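Local atomic coordinates of aminoglycoside 6-adenylyltransferase (Bacillus subtilis, PDB entry 2PBE), a protein that catalyses the transfer of the nucleotide group of ATP or GTP to the 6-hydroxyl of streptomycin, giving the bacterium resistance to this antibiotic. Residues 42-47 / 99-104; 68-73 / 92-97; 76-81 / 88-93. All coordinates share one frame; numbering follows the deposited sequence.

Contact 1 (42-47 / 99-104)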
loop_
_atom_site.group_PDB
_atom_site.type_symbol
_atom_site.label_atom_id
_atom_site.label_comp_id
_atom_site.label_asym_id
_atom_site.label_seq_id
_atom_site.Cartn_x
_atom_site.Cartn_y
_atom_site.Cartn_z
ATOM N N PHE A 42 -13.652 19.013 1.448
ATOM C CA PHE A 42 -12.749 19.702 0.516
ATOM C C PHE A 42 -11.725 18.728 -0.048
ATOM O O PHE A 42 -11.327 17.773 0.630
ATOM C CB PHE A 42 -12.029 20.872 1.206
ATOM C CG PHE A 42 -12.932 22.047 1.557
ATOM C CD1 PHE A 42 -14.028 21.895 2.461
ATOM C CD2 PHE A 42 -12.688 23.321 0.995
ATOM C CE1 PHE A 42 -14.879 23.000 2.813
ATOM C CE2 PHE A 42 -13.545 24.454 1.346
ATOM C CZ PHE A 42 -14.640 24.274 2.261
ATOM N N GLN A 43 -11.273 18.991 -1.271
ATOM C CA GLN A 43 -10.350 18.089 -1.931
ATOM C C GLN A 43 -8.868 18.364 -1.624
ATOM O O GLN A 43 -8.006 17.545 -1.993
ATOM C CB GLN A 43 -10.664 18.060 -3.457
ATOM C CG GLN A 43 -9.671 18.853 -4.401
ATOM C CD GLN A 43 -9.686 20.384 -4.120
ATOM O OE1 GLN A 43 -10.746 20.992 -4.223
ATOM N NE2 GLN A 43 -8.521 20.994 -3.766
ATOM N N ASP A 44 -8.606 19.462 -0.901
ATOM C CA ASP A 44 -7.269 19.870 -0.496
ATOM C C ASP A 44 -6.467 18.715 0.094
ATOM O O ASP A 44 -7.006 17.859 0.790
ATOM C CB ASP A 44 -7.337 20.972 0.567
ATOM C CG ASP A 44 -8.087 22.207 0.103
ATOM O OD1 ASP A 44 -7.886 22.638 -1.053
ATOM O OD2 ASP A 44 -8.881 22.750 0.909
ATOM N N TYR A 45 -5.168 18.718 -0.164
ATOM C CA TYR A 45 -4.293 17.674 0.342
ATOM C C TYR A 45 -3.438 18.122 1.510
ATOM O O TYR A 45 -2.780 19.162 1.477
ATOM C CB TYR A 45 -3.419 17.160 -0.784
ATOM C CG TYR A 45 -4.250 16.576 -1.900
ATOM C CD1 TYR A 45 -4.785 15.268 -1.789
ATOM C CD2 TYR A 45 -4.564 17.343 -3.056
ATOM C CE1 TYR A 45 -5.620 14.721 -2.815
ATOM C CE2 TYR A 45 -5.405 16.815 -4.095
ATOM C CZ TYR A 45 -5.928 15.497 -3.962
ATOM O OH TYR A 45 -6.759 14.969 -4.935
ATOM N N ASP A 46 -3.494 17.323 2.565
ATOM C CA ASP A 46 -2.730 17.575 3.785
ATOM C C ASP A 46 -1.700 16.497 3.984
ATOM O O ASP A 46 -2.012 15.413 4.440
ATOM C CB ASP A 46 -3.646 17.591 4.995
ATOM C CG ASP A 46 -3.950 18.997 5.477
ATOM O OD1 ASP A 46 -3.082 19.567 6.179
ATOM O OD2 ASP A 46 -5.046 19.532 5.148
ATOM N N ILE A 47 -0.472 16.800 3.605
ATOM C CA ILE A 47 0.613 15.850 3.685
ATOM C C ILE A 47 1.710 16.301 4.627
ATOM O O ILE A 47 1.970 17.491 4.756
ATOM C CB ILE A 47 1.230 15.657 2.297
ATOM C CG1 ILE A 47 0.119 15.404 1.271
ATOM C CG2 ILE A 47 2.235 14.511 2.316
ATOM C CD1 ILE A 47 -0.709 14.137 1.507
ATOM N N GLY A 99 -5.832 23.165 -10.394
ATOM C CA GLY A 99 -6.882 23.429 -9.431
ATOM C C GLY A 99 -6.663 22.825 -8.063
ATOM O O GLY A 99 -7.317 23.238 -7.108
ATOM N N ASN A 100 -5.757 21.855 -7.942
ATOM C CA ASN A 100 -5.546 21.251 -6.636
ATOM C C ASN A 100 -4.772 22.117 -5.653
ATOM O O ASN A 100 -3.962 22.970 -6.036
ATOM C CB ASN A 100 -4.900 19.867 -6.791
ATOM C CG ASN A 100 -5.916 18.804 -7.177
ATOM O OD1 ASN A 100 -6.834 18.503 -6.414
ATOM N ND2 ASN A 100 -5.765 18.239 -8.357
ATOM N N LYS A 101 -5.062 21.911 -4.376
ATOM C CA LYS A 101 -4.408 22.652 -3.315
ATOM C C LYS A 101 -3.725 21.667 -2.392
ATOM O O LYS A 101 -4.307 20.660 -1.994
ATOM C CB LYS A 101 -5.428 23.466 -2.532
ATOM C CG LYS A 101 -4.899 24.838 -2.116
ATOM C CD LYS A 101 -4.095 24.805 -0.838
ATOM C CE LYS A 101 -5.008 24.743 0.387
ATOM N NZ LYS A 101 -4.261 24.972 1.658
ATOM N N LEU A 102 -2.475 21.951 -2.060
ATOM C CA LEU A 102 -1.735 21.079 -1.176
ATOM C C LEU A 102 -1.228 21.877 0.005
ATOM O O LEU A 102 -0.983 23.078 -0.101
ATOM C CB LEU A 102 -0.555 20.435 -1.919
ATOM C CG LEU A 102 0.481 19.715 -1.046
ATOM C CD1 LEU A 102 -0.119 18.453 -0.438
ATOM C CD2 LEU A 102 1.691 19.390 -1.859
ATOM N N ASP A 103 -1.089 21.186 1.130
ATOM C CA ASP A 103 -0.560 21.751 2.352
ATOM C C ASP A 103 0.471 20.711 2.800
ATOM O O ASP A 103 0.120 19.652 3.303
ATOM C CB ASP A 103 -1.663 21.886 3.389
ATOM C CG ASP A 103 -1.770 23.290 3.932
ATOM O OD1 ASP A 103 -0.773 23.764 4.525
ATOM O OD2 ASP A 103 -2.847 23.920 3.761
ATOM N N LEU A 104 1.746 21.004 2.576
ATOM C CA LEU A 104 2.830 20.080 2.919
ATOM C C LEU A 104 3.669 20.562 4.084
ATOM O O LEU A 104 4.191 21.666 4.053
ATOM C CB LEU A 104 3.733 19.891 1.698
ATOM C CG LEU A 104 4.902 18.916 1.780
ATOM C CD1 LEU A 104 4.378 17.488 1.756
ATOM C CD2 LEU A 104 5.811 19.143 0.595
#
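The carbonyl O of Tyr45 takes the N-H of Asp103 at 2.7 Å, in a somewhat bent bond (141° at the hydrogen), and Leu102 CA adds a CA-H···O contact to the same oxygen. On either side of it along the strands, Tyr45 N gives its hydrogen to Lys101 O at 2.8 Å and Ile47 N to Asp103 O at 2.9 Å. The 45-47 backbone is thus joined alternately to 101, 103 and 103, the ladder of parallel strands 45-51 and 101-108. On one side of the sheet lie Tyr45, Ile47, Leu102 and Leu104, apolar or aromatic residues; Tyr45, Ile47 and Leu102 pack against helix 6-19. Leu102, with CG anti to its backbone N (chi1 168°), extends CD1 to Ile47 CG1 at 3.5 Å, the two side chains crossing at about a right angle. The other side carries carboxylates. In the nucleotidyltransferase superfamily an Asp-x-Asp pair on one strand and a third acid on its neighbour commonly hold magnesium ions; Asp44, Asp46 and Asp103 are placed consistently with that pattern. Asp46 and Asp103 lie side by side, planes only 5° apart, with Asp46 OD1 5.0 Å from Asp103 OD2. Lys101, bent at chi2 and chi3, forms a salt bridge from NZ to Asp103 OD2 (2.7 Å), met from above the carboxylate plane, while its CB lies beside Asp44 OD1. At the start of the strands Asn100 OD1 comes to the edge of the Tyr45 ring, 3.2 Å from CE2, as its ND2 donates to Asp98 OD2 and Arg4 O.

Contact 2 (68-73 / 92-97)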
loop_
_atom_site.group_PDB
_atom_site.type_symbol
_atom_site.label_atom_id
_atom_site.label_comp_id
_atom_site.label_asym_id
_atom_site.label_seq_id
_atom_site.Cartn_x
_atom_site.Cartn_y
_atom_site.Cartn_z
ATOM N N GLY A 68 4.346 19.951 -10.138
ATOM C CA GLY A 68 3.586 20.616 -11.179
ATOM C C GLY A 68 3.501 22.126 -11.152
ATOM O O GLY A 68 3.860 22.776 -10.182
ATOM N N LYS A 69 3.027 22.698 -12.252
ATOM C CA LYS A 69 2.897 24.139 -12.357
ATOM C C LYS A 69 1.854 24.644 -11.387
ATOM O O LYS A 69 0.769 24.072 -11.255
ATOM C CB LYS A 69 2.543 24.532 -13.796
ATOM C CG LYS A 69 3.733 24.821 -14.739
ATOM C CD LYS A 69 4.871 23.804 -14.641
ATOM C CE LYS A 69 5.985 24.254 -13.675
ATOM N NZ LYS A 69 6.751 23.069 -13.193
ATOM N N ARG A 70 2.207 25.722 -10.692
ATOM C CA ARG A 70 1.315 26.310 -9.708
ATOM C C ARG A 70 0.938 27.751 -9.987
ATOM O O ARG A 70 1.649 28.469 -10.700
ATOM C CB ARG A 70 1.940 26.212 -8.315
ATOM C CG ARG A 70 3.415 26.530 -8.255
ATOM C CD ARG A 70 3.979 26.348 -6.854
ATOM N NE ARG A 70 5.389 25.984 -6.900
ATOM C CZ ARG A 70 6.364 26.786 -7.291
ATOM N NH1 ARG A 70 6.105 28.027 -7.675
ATOM N NH2 ARG A 70 7.609 26.344 -7.312
ATOM N N ILE A 71 -0.195 28.154 -9.417
ATOM C CA ILE A 71 -0.706 29.510 -9.538
ATOM C C ILE A 71 0.099 30.378 -8.562
ATOM O O ILE A 71 0.517 31.476 -8.906
ATOM C CB ILE A 71 -2.218 29.543 -9.203
ATOM C CG1 ILE A 71 -2.980 28.756 -10.273
ATOM C CG2 ILE A 71 -2.712 30.979 -9.096
ATOM C CD1 ILE A 71 -4.428 28.503 -9.972
HETATM N N MSE A 72 0.314 29.883 -7.347
HETATM C CA MSE A 72 1.119 30.611 -6.364
HETATM C C MSE A 72 1.452 29.721 -5.183
HETATM O O MSE A 72 0.967 28.587 -5.097
HETATM C CB MSE A 72 0.393 31.853 -5.868
HETATM C CG MSE A 72 -0.720 31.536 -4.915
HETATM SE SE MSE A 72 -1.583 33.085 -4.162
HETATM C CE MSE A 72 -3.299 32.328 -3.907
HETATM N N MSE A 73 2.250 30.245 -4.253
HETATM C CA MSE A 73 2.648 29.465 -3.099
HETATM C C MSE A 73 2.950 30.337 -1.900
HETATM O O MSE A 73 3.359 31.483 -2.048
HETATM C CB MSE A 73 3.878 28.655 -3.489
HETATM C CG MSE A 73 4.551 27.917 -2.369
HETATM SE SE MSE A 73 6.171 27.097 -3.050
HETATM C CE MSE A 73 7.472 28.479 -2.665
ATOM N N TYR A 92 4.525 24.412 3.206
ATOM C CA TYR A 92 4.284 25.081 1.946
ATOM C C TYR A 92 2.800 24.982 1.670
ATOM O O TYR A 92 2.198 23.947 1.938
ATOM C CB TYR A 92 5.027 24.367 0.824
ATOM C CG TYR A 92 6.517 24.220 1.039
ATOM C CD1 TYR A 92 7.421 25.177 0.505
ATOM C CD2 TYR A 92 7.049 23.124 1.775
ATOM C CE1 TYR A 92 8.827 25.046 0.691
ATOM C CE2 TYR A 92 8.459 22.980 1.985
ATOM C CZ TYR A 92 9.339 23.950 1.433
ATOM O OH TYR A 92 10.698 23.839 1.606
ATOM N N ILE A 93 2.192 26.051 1.171
ATOM C CA ILE A 93 0.782 25.968 0.823
ATOM C C ILE A 93 0.836 26.272 -0.657
ATOM O O ILE A 93 1.280 27.359 -1.051
ATOM C CB ILE A 93 -0.118 27.011 1.551
ATOM C CG1 ILE A 93 -0.313 26.618 3.016
ATOM C CG2 ILE A 93 -1.504 27.055 0.908
ATOM C CD1 ILE A 93 0.904 26.738 3.863
ATOM N N ILE A 94 0.435 25.309 -1.478
ATOM C CA ILE A 94 0.473 25.483 -2.919
ATOM C C ILE A 94 -0.908 25.422 -3.550
ATOM O O ILE A 94 -1.746 24.589 -3.175
ATOM C CB ILE A 94 1.362 24.392 -3.580
ATOM C CG1 ILE A 94 2.740 24.381 -2.930
ATOM C CG2 ILE A 94 1.535 24.674 -5.077
ATOM C CD1 ILE A 94 3.591 23.183 -3.329
ATOM N N LEU A 95 -1.127 26.312 -4.510
ATOM C CA LEU A 95 -2.367 26.324 -5.255
ATOM C C LEU A 95 -1.944 25.927 -6.657
ATOM O O LEU A 95 -1.338 26.717 -7.376
ATOM C CB LEU A 95 -3.008 27.715 -5.262
ATOM C CG LEU A 95 -4.339 27.712 -6.036
ATOM C CD1 LEU A 95 -5.345 26.834 -5.338
ATOM C CD2 LEU A 95 -4.868 29.116 -6.199
ATOM N N PHE A 96 -2.254 24.696 -7.043
ATOM C CA PHE A 96 -1.866 24.198 -8.363
ATOM C C PHE A 96 -2.682 24.733 -9.535
ATOM O O PHE A 96 -3.850 25.105 -9.387
ATOM C CB PHE A 96 -1.905 22.672 -8.368
ATOM C CG PHE A 96 -0.837 22.033 -7.523
ATOM C CD1 PHE A 96 0.507 22.030 -7.954
ATOM C CD2 PHE A 96 -1.151 21.481 -6.267
ATOM C CE1 PHE A 96 1.540 21.478 -7.141
ATOM C CE2 PHE A 96 -0.135 20.922 -5.435
ATOM C CZ PHE A 96 1.220 20.920 -5.874
ATOM N N GLU A 97 -2.049 24.777 -10.698
ATOM C CA GLU A 97 -2.726 25.253 -11.890
ATOM C C GLU A 97 -3.933 24.405 -12.244
ATOM O O GLU A 97 -4.953 24.932 -12.672
ATOM C CB GLU A 97 -1.771 25.279 -13.084
ATOM C CG GLU A 97 -1.070 26.593 -13.294
ATOM C CD GLU A 97 -0.214 26.588 -14.546
ATOM O OE1 GLU A 97 -0.701 26.114 -15.599
ATOM O OE2 GLU A 97 0.951 27.048 -14.473
#
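Lys69 O meets the Phe96 ring at its edge, 3.9 Å from CD1 and in the ring plane, where the weakly positive C-H rim suits an oxygen; Gly68 O lies near the same edge. One face of the ring has the Ile94 CG2 methyl over its centre, and Arg4 makes a cation-pi contact with the ring. That methyl also faces the other strand: Arg70 crosses it obliquely, CD making the contact 3.5 Å from CG2, and the methyl lies near the guanidinium plane, at its edge. With CG wedged between backbone N and carbonyl carbon (chi1 42°) and the chain extended to NE, Arg70 runs on the side of the sheet that carries Met73 and Ile94, and the selenium of Met73, a selenomethionine, sits on one guanidinium face, offset toward the rim. The same SE approaches Tyr92 CD1 at 4.2 Å, and Tyr92 in turn meets Trp63 edge-to-face. Two antiparallel strands, 70-74 and 90-96, are being paired here, with a classic beta bulge. Ile71 N donates to Leu95 O at 2.7 Å and Leu95 N to Met72 O at 3.1 Å, so two residues face one. The backbone at Ile71 is helix-like, turning its side chain over the Leu95 CD2 methyl, 3.8 Å from Ile71 CD1. Before the bulge, Glu97 N reaches Lys69 O at 3.0 Å. There the Glu97 carboxylate lies alongside the Lys69 CB, whereas the lysine NZ pairs with Glu65. The contact thus probably rests mainly on main-chain hydrogen bonds and apolar side chains.

Contact 3 (76-81 / 88-93)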
loop_
_atom_site.group_PDB
_atom_site.type_symbol
_atom_site.label_atom_id
_atom_site.label_comp_id
_atom_site.label_asym_id
_atom_site.label_seq_id
_atom_site.Cartn_x
_atom_site.Cartn_y
_atom_site.Cartn_z
ATOM N N PRO A 76 4.665 29.793 5.130
ATOM C CA PRO A 76 4.322 30.356 6.441
ATOM C C PRO A 76 5.437 30.552 7.464
ATOM O O PRO A 76 5.336 31.432 8.326
ATOM C CB PRO A 76 3.258 29.391 6.956
ATOM C CG PRO A 76 2.614 28.912 5.723
ATOM C CD PRO A 76 3.803 28.627 4.859
ATOM N N GLU A 77 6.486 29.748 7.393
ATOM C CA GLU A 77 7.564 29.888 8.350
ATOM C C GLU A 77 8.763 30.605 7.756
ATOM O O GLU A 77 9.852 30.606 8.336
ATOM C CB GLU A 77 7.951 28.514 8.900
ATOM C CG GLU A 77 6.842 27.840 9.732
ATOM C CD GLU A 77 5.640 27.386 8.888
ATOM O OE1 GLU A 77 5.860 26.774 7.813
ATOM O OE2 GLU A 77 4.475 27.627 9.298
ATOM N N ASP A 78 8.560 31.229 6.597
ATOM C CA ASP A 78 9.636 31.955 5.936
ATOM C C ASP A 78 9.139 33.302 5.452
ATOM O O ASP A 78 9.441 33.725 4.342
ATOM C CB ASP A 78 10.192 31.138 4.768
ATOM C CG ASP A 78 11.486 31.714 4.210
ATOM O OD1 ASP A 78 12.327 32.189 5.001
ATOM O OD2 ASP A 78 11.658 31.684 2.973
HETATM N N MSE A 79 8.371 33.985 6.288
HETATM C CA MSE A 79 7.857 35.288 5.909
HETATM C C MSE A 79 8.325 36.347 6.894
HETATM O O MSE A 79 8.515 36.066 8.089
HETATM C CB MSE A 79 6.344 35.247 5.858
HETATM C CG MSE A 79 5.825 34.133 4.976
HETATM SE SE MSE A 79 3.916 34.207 4.678
HETATM C CE MSE A 79 3.279 33.719 6.439
ATOM N N GLU A 80 8.535 37.556 6.391
ATOM C CA GLU A 80 8.976 38.652 7.239
ATOM C C GLU A 80 7.796 39.294 7.966
ATOM O O GLU A 80 7.875 39.583 9.160
ATOM C CB GLU A 80 9.717 39.707 6.404
ATOM C CG GLU A 80 10.127 40.956 7.184
ATOM C CD GLU A 80 11.162 41.812 6.461
ATOM O OE1 GLU A 80 10.911 42.222 5.312
ATOM O OE2 GLU A 80 12.234 42.074 7.052
ATOM N N LEU A 81 6.697 39.492 7.245
ATOM C CA LEU A 81 5.517 40.128 7.807
ATOM C C LEU A 81 4.835 39.303 8.896
ATOM O O LEU A 81 4.315 39.843 9.879
ATOM C CB LEU A 81 4.514 40.418 6.689
ATOM C CG LEU A 81 3.291 41.211 7.125
ATOM C CD1 LEU A 81 3.733 42.651 7.388
ATOM C CD2 LEU A 81 2.204 41.151 6.052
ATOM N N ASN A 88 9.812 23.665 14.751
ATOM C CA ASN A 88 10.898 23.350 13.825
ATOM C C ASN A 88 10.366 22.869 12.501
ATOM O O ASN A 88 11.102 22.279 11.699
ATOM C CB ASN A 88 11.795 22.277 14.413
ATOM C CG ASN A 88 12.772 22.840 15.376
ATOM O OD1 ASN A 88 13.657 23.612 14.994
ATOM N ND2 ASN A 88 12.615 22.488 16.650
ATOM N N TRP A 89 9.075 23.103 12.292
ATOM C CA TRP A 89 8.456 22.695 11.055
ATOM C C TRP A 89 8.731 23.750 10.019
ATOM O O TRP A 89 9.224 24.842 10.316
ATOM C CB TRP A 89 6.945 22.616 11.169
ATOM C CG TRP A 89 6.287 21.622 12.108
ATOM C CD1 TRP A 89 4.940 21.379 12.150
ATOM C CD2 TRP A 89 6.869 20.826 13.148
ATOM N NE1 TRP A 89 4.640 20.501 13.145
ATOM C CE2 TRP A 89 5.791 20.135 13.783
ATOM C CE3 TRP A 89 8.182 20.623 13.622
ATOM C CZ2 TRP A 89 5.983 19.249 14.875
ATOM C CZ3 TRP A 89 8.386 19.746 14.712
ATOM C CH2 TRP A 89 7.275 19.066 15.330
ATOM N N PHE A 90 8.357 23.402 8.800
ATOM C CA PHE A 90 8.468 24.279 7.659
ATOM C C PHE A 90 7.444 23.696 6.705
ATOM O O PHE A 90 7.483 22.506 6.386
ATOM C CB PHE A 90 9.862 24.212 7.041
ATOM C CG PHE A 90 10.204 25.424 6.226
ATOM C CD1 PHE A 90 10.536 26.639 6.854
ATOM C CD2 PHE A 90 10.157 25.373 4.823
ATOM C CE1 PHE A 90 10.821 27.800 6.090
ATOM C CE2 PHE A 90 10.439 26.529 4.036
ATOM C CZ PHE A 90 10.772 27.750 4.677
ATOM N N SER A 91 6.512 24.523 6.264
ATOM C CA SER A 91 5.493 24.033 5.370
ATOM C C SER A 91 5.370 24.872 4.116
ATOM O O SER A 91 6.013 25.905 3.979
ATOM C CB SER A 91 4.173 23.996 6.105
ATOM O OG SER A 91 3.891 25.271 6.630
ATOM N N TYR A 92 4.525 24.412 3.206
ATOM C CA TYR A 92 4.284 25.081 1.946
ATOM C C TYR A 92 2.800 24.982 1.670
ATOM O O TYR A 92 2.198 23.947 1.938
ATOM C CB TYR A 92 5.027 24.367 0.824
ATOM C CG TYR A 92 6.517 24.220 1.039
ATOM C CD1 TYR A 92 7.421 25.177 0.505
ATOM C CD2 TYR A 92 7.049 23.124 1.775
ATOM C CE1 TYR A 92 8.827 25.046 0.691
ATOM C CE2 TYR A 92 8.459 22.980 1.985
ATOM C CZ TYR A 92 9.339 23.950 1.433
ATOM O OH TYR A 92 10.698 23.839 1.606
ATOM N N ILE A 93 2.192 26.051 1.171
ATOM C CA ILE A 93 0.782 25.968 0.823
ATOM C C ILE A 93 0.836 26.272 -0.657
ATOM O O ILE A 93 1.280 27.359 -1.051
ATOM C CB ILE A 93 -0.118 27.011 1.551
ATOM C CG1 ILE A 93 -0.313 26.618 3.016
ATOM C CG2 ILE A 93 -1.504 27.055 0.908
ATOM C CD1 ILE A 93 0.904 26.738 3.863
HETATM O O HOH W 1 7.477 27.799 5.422
#
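The Glu77 carboxylate reaches Ser91 with OE1, which accepts the Ser91 amide at 2.8 Å, met nearly in line with the C-O bond, and the Ser91 hydroxyl OG at 2.7 Å, on the syn side and 16° out of the carboxylate plane. Both donors can converge because OG sits between the backbone N and the carbonyl carbon (chi1 55°), beside the N-H it joins. Glu77 bends at chi2 (70°) to bring its carboxylate back to the strand, and its length is what lets a loop residue span the gap. A water bridges the same two residues: it accepts from Glu77 N and donates to Ser91 O at 2.8 Å, and lies above the centre of one face of the Phe90 ring. The ring itself is met from the loop, its CD1 next to Glu77 CB and its CZ 3.4 Å from Asp78 CB; Asp78 meets the aromatic group with this methylene, the carboxylate lying farther off. On the other flank Pro76 sets its CG against the CD1 methyl of Ile93, one compact apolar group packed on another. The whole is a loop folded back on the strand it leads into, within the connection between strands 70-74 and 90-96, a beta-hairpin with a long loop in which a glutamate satisfies both a serine hydroxyl and a main-chain amide.

The three contacts occupy one part of the mixed sheet, running from its outer strand 70-74 through 90-96 and 101-108 to 45-51. Contact 2 joins the first pair and contact 1 the last, their centres about 10 Å apart, linked by backbone pairing between 90-96 and 101-108. Contact 3, about 15 Å from contact 2 and 17 Å from contact 1, sits where the 76-81 loop meets the earlier half of strand 90-96; contacts 2 and 3 share Tyr92 and Ile93. Along the chain both are nested within the loop closed by contact 1. Beyond contact 1's parallel pair, with its acidic cluster, the antiparallel strands 90-96 and 70-74 extend the sheet past 101-108 to its outer edge.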